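Long-range contacts in ABC transporter periplasmic peptide-binding protein (Pseudoalteromonas, PDB 4QFL), which probably captures dipeptides in the periplasm for an ABC transporter and is seen here with the dipeptide Ala-Phe bound: residues A[288-292]-A[336-342]; A[291-297]-A[499-505]; A[463-467]-A[490-494]. One frame throughout, in Å; residues are numbered along the deposited sequence.

How the contacts relate
From the N terminus, residues 288-292 lead into strand 291-297, so contacts 1 and 2 overlap at Asn291 and Ile292. Contact 1 closes first, across 43 residues that include helices 307-314 and 319-325, when the loop 336-342 comes back onto the start of the strand. Contact 2 closes a far longer excursion of 201 residues by pairing 291-297 with strand 500-513. Contact 3 falls within that excursion, after contact 1 has closed, and joins helices 465-475 and 480-497. The second of these helices runs almost directly into strand 500-513, while its Ile494 touches Ile337 and its Gln491 bonds to Ser336, tying this helix to the loop of contact 1.

Contact 1: A[288-292]-A[336-342]; sequences TNLNI and SILPPTS
Ser336, whose carbonyl O lies 4.0 Å from Ile292 CD1, has a hydroxyl engaged in two hydrogen bonds. OG accepts the backbone N-H of Leu338 at 3.3 Å, closing an ST turn, and hydrogen-bonds to Gln491 of helix 480-497. The turn leaves Ile337 O facing Ile292, whose CB and CD1 both lie 3.4 Å from it; this buried carbonyl has no polar partner in the model and faces the aliphatic side chain of Ile292. CG1 of Ile292 points away from its own backbone N (chi1 179°) and meets CG1 of Ile337 at 4.2 Å, the two side chains crossing at about a right angle.

Further along, one branch of Leu290 does most of the touching. Its CD2 rests on the pyrrolidine ring at Pro339 CG (3.6 Å) and also reaches Thr341 OG1 at 3.4 Å. These two residues belong to a type I beta turn, Pro339 to Ser342, closed by Ser342 N to Pro339 O at 3.0 Å, so the leucine methyl packs against the turn. At the exposed margin the Thr288 and Thr341 side chains merely slide past each other.

Backbone bonds from Leu290 to Ala435 and from Ile292 to Trp433, a ligand-pocket residue, fix the first segment beside strand 428-434 and the residue after it, while Ile337 leans on Ile494 of helix 480-497 and Pro339 on His505 of strand 500-513.

Contact 2: A[291-297]-A[499-505]; sequences NIGYWAF and PLYPIAH
Leu500 sets its CD2 methyl over the centre of the Tyr294 ring, 3.7 Å from the ring centroid and only 8° off the normal, a CH-pi contact over the face. Both side chains adopt the torsion that sets CG between the backbone N and the carbonyl carbon (chi1 55° for Tyr294), which brings ring and methyl together on one face of the sheet. This is the tightly packed part: the non-hydrogen-bonded pair Ala296-Leu500 has its CB atoms 4.0 Å apart, and Tyr294 with Pro502 is also a non-hydrogen-bonded pair on that face. On the other face Trp295 stands beside Tyr501. Ile503 sends its CD1 from within a bulge to Trp295, where it meets CB and lies 3.3 Å from N.

The strands run antiparallel, at 159°, and this classic beta bulge interrupts their register. Ile503 and Ala504 both face Gly293, whose O accepts from Ile503 N (2.8 Å) and Ala504 N (3.3 Å), while Gly293 N donates a hydrogen bond to Ala504 O. Beyond the bulge, reciprocal bonds link Trp295 and Tyr501, and Phe297 N closes on Pro499 O at 3.1 Å.

Side-chain packing is sparser at Gly293, which brings no side chain, although the backbone there is gripped by the bonds of the bulge. Ile292 CD1 bridges part of the way, touching Pro502 CB at 3.8 Å. Past it a glycerol, probably from the crystallisation liquor, lies near His505. Strand 291-297 also pairs through Tyr294 with Leu431 of strand 428-434, and the Tyr294 side chain comes within about 4 Å, between nearest atoms, of the phenylalanine of the bound Ala-Phe.

Contact 3: A[463-467]-A[490-494]; sequences CNPEF and AQSMI
Phe467 packs against helix 480-497 with its CE1 corner, which lies 3.7 Å from Ile494 CG1 and 4.0 Å from Ala490 CB. The carbonyl oxygen of Ala490 is also at the ring edge, in the ring plane and 3.9 Å from CE1, even as it accepts the helical bond from Ile494 N. Near another part of the edge sits Met493 SD, 5.4 Å from the ring centroid and 85° off the normal, an edge-on Met-aromatic contact in which the sulfur also presses on Phe467 CB at 3.8 Å.

Torsions explain how the sulfur gets there. The methionine chain is extended through CG and SD (chi2 176°), carrying SD straight across to the neighbouring helix, and bends only at its terminal methyl. The phenylalanine is held at its backbone by Asn464, the N-cap residue of helix 465-475, whose OD1 accepts Phe467 N at 3.1 Å with the donor well above the amide plane. That capping bond fixes the backbone from which the ring projects.

Farther out, Leu448 and Phe444 touch both Phe467 and Ile494, and the Trp462 ring meets the Phe467 ring with planes at about 60°. Cys463, just before the cap, is tied by a disulfide to Cys450, linking this helix start to helix 450-454. The arrangement is that of two consecutive helices joined by a short connection, with the Asn-capped N terminus of the first packed through an aromatic residue against the second half of the next.

Contact 1: A[288-292]-A[336-342]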
loop_
_atom_site.group_PDB
_atom_site.type_symbol
_atom_site.label_atom_id
_atom_site.label_comp_id
_atom_site.label_asym_id
_atom_site.label_seq_id
_atom_site.Cartn_x
_atom_site.Cartn_y
_atom_site.Cartn_z
ATOM N N THR A 288 13.736 -5.613 7.539
ATOM C CA THR A 288 13.819 -5.507 6.095
ATOM C C THR A 288 12.414 -5.579 5.505
ATOM O O THR A 288 11.520 -6.210 6.082
ATOM C CB THR A 288 14.677 -6.624 5.490
ATOM O OG1 THR A 288 14.721 -6.451 4.073
ATOM C CG2 THR A 288 14.077 -7.978 5.786
ATOM N N ASN A 289 12.211 -4.937 4.360
ATOM C CA ASN A 289 10.865 -4.807 3.813
ATOM C C ASN A 289 10.895 -4.506 2.319
ATOM O O ASN A 289 11.766 -3.788 1.835
ATOM C CB ASN A 289 10.099 -3.732 4.599
ATOM C CG ASN A 289 8.737 -3.432 4.015
ATOM O OD1 ASN A 289 8.620 -2.650 3.071
ATOM N ND2 ASN A 289 7.693 -4.024 4.591
ATOM N N LEU A 290 9.952 -5.087 1.594
ATOM C CA LEU A 290 9.836 -4.869 0.160
ATOM C C LEU A 290 9.178 -3.517 -0.103
ATOM O O LEU A 290 7.979 -3.345 0.087
ATOM C CB LEU A 290 8.984 -5.968 -0.450
ATOM C CG LEU A 290 9.498 -7.401 -0.431
ATOM C CD1 LEU A 290 8.348 -8.341 -0.728
ATOM C CD2 LEU A 290 10.630 -7.563 -1.447
ATOM N N ASN A 291 9.971 -2.545 -0.517
ATOM C CA ASN A 291 9.439 -1.228 -0.799
ATOM C C ASN A 291 10.341 -0.506 -1.762
ATOM O O ASN A 291 11.492 -0.891 -1.951
ATOM C CB ASN A 291 9.278 -0.412 0.486
ATOM C CG ASN A 291 10.600 -0.110 1.161
ATOM O OD1 ASN A 291 11.046 -0.840 2.052
ATOM N ND2 ASN A 291 11.229 0.974 0.753
ATOM N N ILE A 292 9.806 0.531 -2.390
ATOM C CA ILE A 292 10.606 1.407 -3.233
ATOM C C ILE A 292 10.170 2.846 -3.066
ATOM O O ILE A 292 8.980 3.140 -3.020
ATOM C CB ILE A 292 10.486 1.024 -4.704
ATOM C CG1 ILE A 292 11.314 1.988 -5.571
ATOM C CG2 ILE A 292 9.027 0.963 -5.111
ATOM C CD1 ILE A 292 12.807 1.744 -5.503
ATOM N N SER A 336 17.181 -0.851 -9.203
ATOM C CA SER A 336 16.053 -1.205 -10.043
ATOM C C SER A 336 14.836 -0.728 -9.280
ATOM O O SER A 336 14.961 -0.362 -8.120
ATOM C CB SER A 336 15.981 -2.718 -10.215
ATOM O OG SER A 336 14.743 -3.084 -10.797
ATOM N N ILE A 337 13.660 -0.719 -9.898
ATOM C CA ILE A 337 12.458 -0.423 -9.123
ATOM C C ILE A 337 12.250 -1.474 -8.010
ATOM O O ILE A 337 11.751 -1.166 -6.918
ATOM C CB ILE A 337 11.185 -0.252 -10.012
ATOM C CG1 ILE A 337 10.036 0.310 -9.165
ATOM C CG2 ILE A 337 10.777 -1.565 -10.670
ATOM C CD1 ILE A 337 8.779 0.632 -9.920
ATOM N N LEU A 338 12.668 -2.705 -8.272
ATOM C CA LEU A 338 12.480 -3.785 -7.314
ATOM C C LEU A 338 13.566 -3.760 -6.255
ATOM O O LEU A 338 14.736 -3.579 -6.582
ATOM C CB LEU A 338 12.506 -5.148 -8.023
ATOM C CG LEU A 338 11.353 -5.444 -8.982
ATOM C CD1 LEU A 338 11.424 -6.878 -9.541
ATOM C CD2 LEU A 338 10.023 -5.180 -8.297
ATOM N N PRO A 339 13.183 -3.950 -4.980
ATOM C CA PRO A 339 14.169 -4.080 -3.901
ATOM C C PRO A 339 14.956 -5.368 -4.101
ATOM O O PRO A 339 14.435 -6.290 -4.725
ATOM C CB PRO A 339 13.302 -4.160 -2.643
ATOM C CG PRO A 339 11.969 -4.649 -3.121
ATOM C CD PRO A 339 11.798 -4.058 -4.486
ATOM N N PRO A 340 16.198 -5.429 -3.598
ATOM C CA PRO A 340 17.070 -6.579 -3.847
ATOM C C PRO A 340 16.552 -7.859 -3.223
ATOM O O PRO A 340 17.059 -8.921 -3.568
ATOM C CB PRO A 340 18.398 -6.166 -3.196
ATOM C CG PRO A 340 18.026 -5.141 -2.193
ATOM C CD PRO A 340 16.873 -4.391 -2.805
ATOM N N THR A 341 15.553 -7.759 -2.345
ATOM C CA THR A 341 14.951 -8.937 -1.728
ATOM C C THR A 341 13.781 -9.511 -2.526
ATOM O O THR A 341 13.249 -10.563 -2.182
ATOM C CB THR A 341 14.483 -8.658 -0.287
ATOM O OG1 THR A 341 13.798 -7.403 -0.237
ATOM C CG2 THR A 341 15.673 -8.622 0.673
ATOM N N SER A 342 13.387 -8.824 -3.595
ATOM C CA SER A 342 12.373 -9.344 -4.502
ATOM C C SER A 342 12.975 -10.480 -5.328
ATOM O O SER A 342 14.110 -10.372 -5.803
ATOM C CB SER A 342 11.860 -8.237 -5.425
ATOM O OG SER A 342 11.011 -8.752 -6.429
#

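Contact 2: A[291-297]-A[499-505]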
loop_
_atom_site.group_PDB
_atom_site.type_symbol
_atom_site.label_atom_id
_atom_site.label_comp_id
_atom_site.label_asym_id
_atom_site.label_seq_id
_atom_site.Cartn_x
_atom_site.Cartn_y
_atom_site.Cartn_z
ATOM N N ASN A 291 9.971 -2.545 -0.517
ATOM C CA ASN A 291 9.439 -1.228 -0.799
ATOM C C ASN A 291 10.341 -0.506 -1.762
ATOM O O ASN A 291 11.492 -0.891 -1.951
ATOM C CB ASN A 291 9.278 -0.412 0.486
ATOM C CG ASN A 291 10.600 -0.110 1.161
ATOM O OD1 ASN A 291 11.046 -0.840 2.052
ATOM N ND2 ASN A 291 11.229 0.974 0.753
ATOM N N ILE A 292 9.806 0.531 -2.390
ATOM C CA ILE A 292 10.606 1.407 -3.233
ATOM C C ILE A 292 10.170 2.846 -3.066
ATOM O O ILE A 292 8.980 3.140 -3.020
ATOM C CB ILE A 292 10.486 1.024 -4.704
ATOM C CG1 ILE A 292 11.314 1.988 -5.571
ATOM C CG2 ILE A 292 9.027 0.963 -5.111
ATOM C CD1 ILE A 292 12.807 1.744 -5.503
ATOM N N GLY A 293 11.148 3.735 -2.925
ATOM C CA GLY A 293 10.918 5.166 -2.967
ATOM C C GLY A 293 11.502 5.703 -4.267
ATOM O O GLY A 293 12.665 5.422 -4.610
ATOM N N TYR A 294 10.694 6.473 -4.993
ATOM C CA TYR A 294 11.050 6.975 -6.328
ATOM C C TYR A 294 10.692 8.456 -6.537
ATOM O O TYR A 294 9.939 9.059 -5.767
ATOM C CB TYR A 294 10.386 6.124 -7.425
ATOM C CG TYR A 294 8.886 6.035 -7.258
ATOM C CD1 TYR A 294 8.082 7.158 -7.417
ATOM C CD2 TYR A 294 8.274 4.841 -6.915
ATOM C CE1 TYR A 294 6.711 7.090 -7.241
ATOM C CE2 TYR A 294 6.908 4.769 -6.737
ATOM C CZ TYR A 294 6.137 5.897 -6.894
ATOM O OH TYR A 294 4.785 5.825 -6.718
ATOM N N TRP A 295 11.251 9.033 -7.591
ATOM C CA TRP A 295 10.854 10.354 -8.071
ATOM C C TRP A 295 10.066 10.150 -9.362
ATOM O O TRP A 295 10.632 9.776 -10.398
ATOM C CB TRP A 295 12.105 11.183 -8.360
ATOM C CG TRP A 295 11.895 12.639 -8.681
ATOM C CD1 TRP A 295 10.842 13.421 -8.326
ATOM C CD2 TRP A 295 12.798 13.480 -9.402
ATOM N NE1 TRP A 295 11.029 14.700 -8.792
ATOM C CE2 TRP A 295 12.224 14.760 -9.455
ATOM C CE3 TRP A 295 14.036 13.268 -10.010
ATOM C CZ2 TRP A 295 12.844 15.831 -10.087
ATOM C CZ3 TRP A 295 14.653 14.330 -10.642
ATOM C CH2 TRP A 295 14.054 15.597 -10.677
ATOM N N ALA A 296 8.762 10.367 -9.299
ATOM C CA ALA A 296 7.922 10.154 -10.466
ATOM C C ALA A 296 7.730 11.444 -11.248
ATOM O O ALA A 296 7.479 12.487 -10.664
ATOM C CB ALA A 296 6.578 9.586 -10.053
ATOM N N PHE A 297 7.849 11.356 -12.568
ATOM C CA PHE A 297 7.540 12.470 -13.456
ATOM C C PHE A 297 6.144 12.347 -14.064
ATOM O O PHE A 297 5.706 11.264 -14.428
ATOM C CB PHE A 297 8.565 12.537 -14.576
ATOM C CG PHE A 297 9.966 12.702 -14.091
ATOM C CD1 PHE A 297 10.418 13.934 -13.658
ATOM C CD2 PHE A 297 10.831 11.623 -14.065
ATOM C CE1 PHE A 297 11.707 14.094 -13.208
ATOM C CE2 PHE A 297 12.126 11.775 -13.627
ATOM C CZ PHE A 297 12.564 13.015 -13.198
ATOM N N PRO A 499 9.882 6.661 -16.487
ATOM C CA PRO A 499 8.642 7.269 -16.009
ATOM C C PRO A 499 8.857 7.703 -14.563
ATOM O O PRO A 499 8.392 8.750 -14.138
ATOM C CB PRO A 499 7.633 6.126 -16.100
ATOM C CG PRO A 499 8.474 4.867 -16.129
ATOM C CD PRO A 499 9.731 5.238 -16.815
ATOM N N LEU A 500 9.580 6.887 -13.811
ATOM C CA LEU A 500 10.010 7.273 -12.488
ATOM C C LEU A 500 11.437 6.788 -12.278
ATOM O O LEU A 500 11.927 5.920 -13.004
ATOM C CB LEU A 500 9.072 6.710 -11.420
ATOM C CG LEU A 500 8.736 5.215 -11.461
ATOM C CD1 LEU A 500 9.920 4.376 -10.985
ATOM C CD2 LEU A 500 7.497 4.889 -10.628
ATOM N N TYR A 501 12.093 7.357 -11.278
ATOM C CA TYR A 501 13.478 7.046 -10.975
ATOM C C TYR A 501 13.550 6.420 -9.602
ATOM O O TYR A 501 13.309 7.105 -8.601
ATOM C CB TYR A 501 14.293 8.333 -10.979
ATOM C CG TYR A 501 15.748 8.195 -10.567
ATOM C CD1 TYR A 501 16.536 7.144 -11.021
ATOM C CD2 TYR A 501 16.341 9.152 -9.757
ATOM C CE1 TYR A 501 17.879 7.046 -10.653
ATOM C CE2 TYR A 501 17.666 9.062 -9.387
ATOM C CZ TYR A 501 18.431 8.013 -9.835
ATOM O OH TYR A 501 19.751 7.950 -9.453
ATOM N N PRO A 502 13.871 5.116 -9.546
ATOM C CA PRO A 502 14.050 4.427 -8.266
ATOM C C PRO A 502 15.154 5.108 -7.480
ATOM O O PRO A 502 16.238 5.327 -8.017
ATOM C CB PRO A 502 14.509 3.028 -8.689
ATOM C CG PRO A 502 13.961 2.850 -10.062
ATOM C CD PRO A 502 14.026 4.202 -10.693
ATOM N N ILE A 503 14.889 5.460 -6.231
ATOM C CA ILE A 503 15.909 6.120 -5.438
ATOM C C ILE A 503 16.500 5.180 -4.407
ATOM O O ILE A 503 17.696 4.926 -4.428
ATOM C CB ILE A 503 15.386 7.392 -4.776
ATOM C CG1 ILE A 503 15.135 8.449 -5.855
ATOM C CG2 ILE A 503 16.385 7.903 -3.761
ATOM C CD1 ILE A 503 13.922 9.284 -5.602
ATOM N N ALA A 504 15.659 4.636 -3.535
ATOM C CA ALA A 504 16.144 3.838 -2.420
ATOM C C ALA A 504 15.080 2.904 -1.865
ATOM O O ALA A 504 13.904 3.012 -2.184
ATOM C CB ALA A 504 16.644 4.745 -1.326
ATOM N N HIS A 505 15.509 1.991 -1.009
ATOM C CA HIS A 505 14.593 1.129 -0.292
ATOM C C HIS A 505 14.835 1.332 1.196
ATOM O O HIS A 505 15.974 1.227 1.654
ATOM C CB HIS A 505 14.833 -0.326 -0.684
ATOM C CG HIS A 505 14.906 -0.544 -2.166
ATOM N ND1 HIS A 505 16.097 -0.677 -2.842
ATOM C CD2 HIS A 505 13.931 -0.646 -3.098
ATOM C CE1 HIS A 505 15.854 -0.860 -4.129
ATOM N NE2 HIS A 505 14.548 -0.843 -4.308
#

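Contact 3: A[463-467]-A[490-494]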
loop_
_atom_site.group_PDB
_atom_site.type_symbol
_atom_site.label_atom_id
_atom_site.label_comp_id
_atom_site.label_asym_id
_atom_site.label_seq_id
_atom_site.Cartn_x
_atom_site.Cartn_y
_atom_site.Cartn_z
ATOM N N CYS A 463 0.969 5.677 -19.492
ATOM C CA CYS A 463 0.348 4.506 -20.080
ATOM C C CYS A 463 1.195 4.032 -21.250
ATOM O O CYS A 463 1.259 4.688 -22.284
ATOM C CB CYS A 463 -1.076 4.812 -20.525
ATOM S SG CYS A 463 -1.915 3.409 -21.288
ATOM N N ASN A 464 1.860 2.895 -21.063
ATOM C CA ASN A 464 2.717 2.305 -22.088
ATOM C C ASN A 464 2.269 0.866 -22.332
ATOM O O ASN A 464 2.623 -0.051 -21.583
ATOM C CB ASN A 464 4.184 2.372 -21.644
ATOM C CG ASN A 464 5.152 1.918 -22.723
ATOM O OD1 ASN A 464 4.885 0.972 -23.450
ATOM N ND2 ASN A 464 6.285 2.600 -22.827
ATOM N N PRO A 465 1.445 0.664 -23.367
ATOM C CA PRO A 465 0.903 -0.681 -23.607
ATOM C C PRO A 465 1.998 -1.735 -23.834
ATOM O O PRO A 465 1.816 -2.907 -23.533
ATOM C CB PRO A 465 0.036 -0.484 -24.859
ATOM C CG PRO A 465 -0.382 0.982 -24.796
ATOM C CD PRO A 465 0.833 1.685 -24.241
ATOM N N GLU A 466 3.132 -1.299 -24.360
ATOM C CA GLU A 466 4.279 -2.159 -24.575
ATOM C C GLU A 466 4.788 -2.724 -23.247
ATOM O O GLU A 466 5.052 -3.918 -23.129
ATOM C CB GLU A 466 5.362 -1.366 -25.295
ATOM C CG GLU A 466 5.036 -1.087 -26.777
ATOM C CD GLU A 466 3.863 -0.109 -27.028
ATOM O OE1 GLU A 466 3.094 -0.365 -27.986
ATOM O OE2 GLU A 466 3.726 0.919 -26.310
ATOM N N PHE A 467 4.902 -1.851 -22.258
ATOM C CA PHE A 467 5.253 -2.217 -20.886
ATOM C C PHE A 467 4.222 -3.188 -20.314
ATOM O O PHE A 467 4.572 -4.218 -19.751
ATOM C CB PHE A 467 5.330 -0.939 -20.030
ATOM C CG PHE A 467 5.561 -1.191 -18.569
ATOM C CD1 PHE A 467 6.812 -1.541 -18.100
ATOM C CD2 PHE A 467 4.527 -1.061 -17.663
ATOM C CE1 PHE A 467 7.013 -1.760 -16.754
ATOM C CE2 PHE A 467 4.729 -1.284 -16.326
ATOM C CZ PHE A 467 5.961 -1.634 -15.876
ATOM N N ALA A 490 10.923 -5.748 -17.885
ATOM C CA ALA A 490 10.131 -4.665 -17.321
ATOM C C ALA A 490 11.005 -3.692 -16.539
ATOM O O ALA A 490 10.843 -2.471 -16.636
ATOM C CB ALA A 490 9.032 -5.217 -16.434
ATOM N N GLN A 491 11.922 -4.233 -15.746
ATOM C CA GLN A 491 12.799 -3.389 -14.950
ATOM C C GLN A 491 13.666 -2.541 -15.863
ATOM O O GLN A 491 13.908 -1.364 -15.593
ATOM C CB GLN A 491 13.668 -4.229 -14.016
ATOM C CG GLN A 491 12.897 -4.860 -12.894
ATOM C CD GLN A 491 13.687 -5.919 -12.164
ATOM O OE1 GLN A 491 14.407 -5.621 -11.219
ATOM N NE2 GLN A 491 13.551 -7.161 -12.589
ATOM N N SER A 492 14.133 -3.146 -16.950
ATOM C CA SER A 492 14.982 -2.442 -17.907
ATOM C C SER A 492 14.268 -1.266 -18.584
ATOM O O SER A 492 14.847 -0.183 -18.762
ATOM C CB SER A 492 15.507 -3.415 -18.955
ATOM O OG SER A 492 16.413 -4.320 -18.361
ATOM N N MET A 493 13.013 -1.493 -18.955
ATOM C CA MET A 493 12.225 -0.492 -19.655
ATOM C C MET A 493 12.005 0.719 -18.767
ATOM O O MET A 493 12.102 1.859 -19.214
ATOM C CB MET A 493 10.892 -1.087 -20.106
ATOM C CG MET A 493 10.176 -0.241 -21.143
ATOM S SD MET A 493 8.659 -0.967 -21.789
ATOM C CE MET A 493 9.292 -2.432 -22.578
ATOM N N ILE A 494 11.729 0.465 -17.495
ATOM C CA ILE A 494 11.515 1.538 -16.544
ATOM C C ILE A 494 12.755 2.437 -16.453
ATOM O O ILE A 494 12.639 3.660 -16.380
ATOM C CB ILE A 494 11.117 0.967 -15.179
ATOM C CG1 ILE A 494 9.735 0.315 -15.285
ATOM C CG2 ILE A 494 11.134 2.053 -14.122
ATOM C CD1 ILE A 494 9.309 -0.490 -14.049
#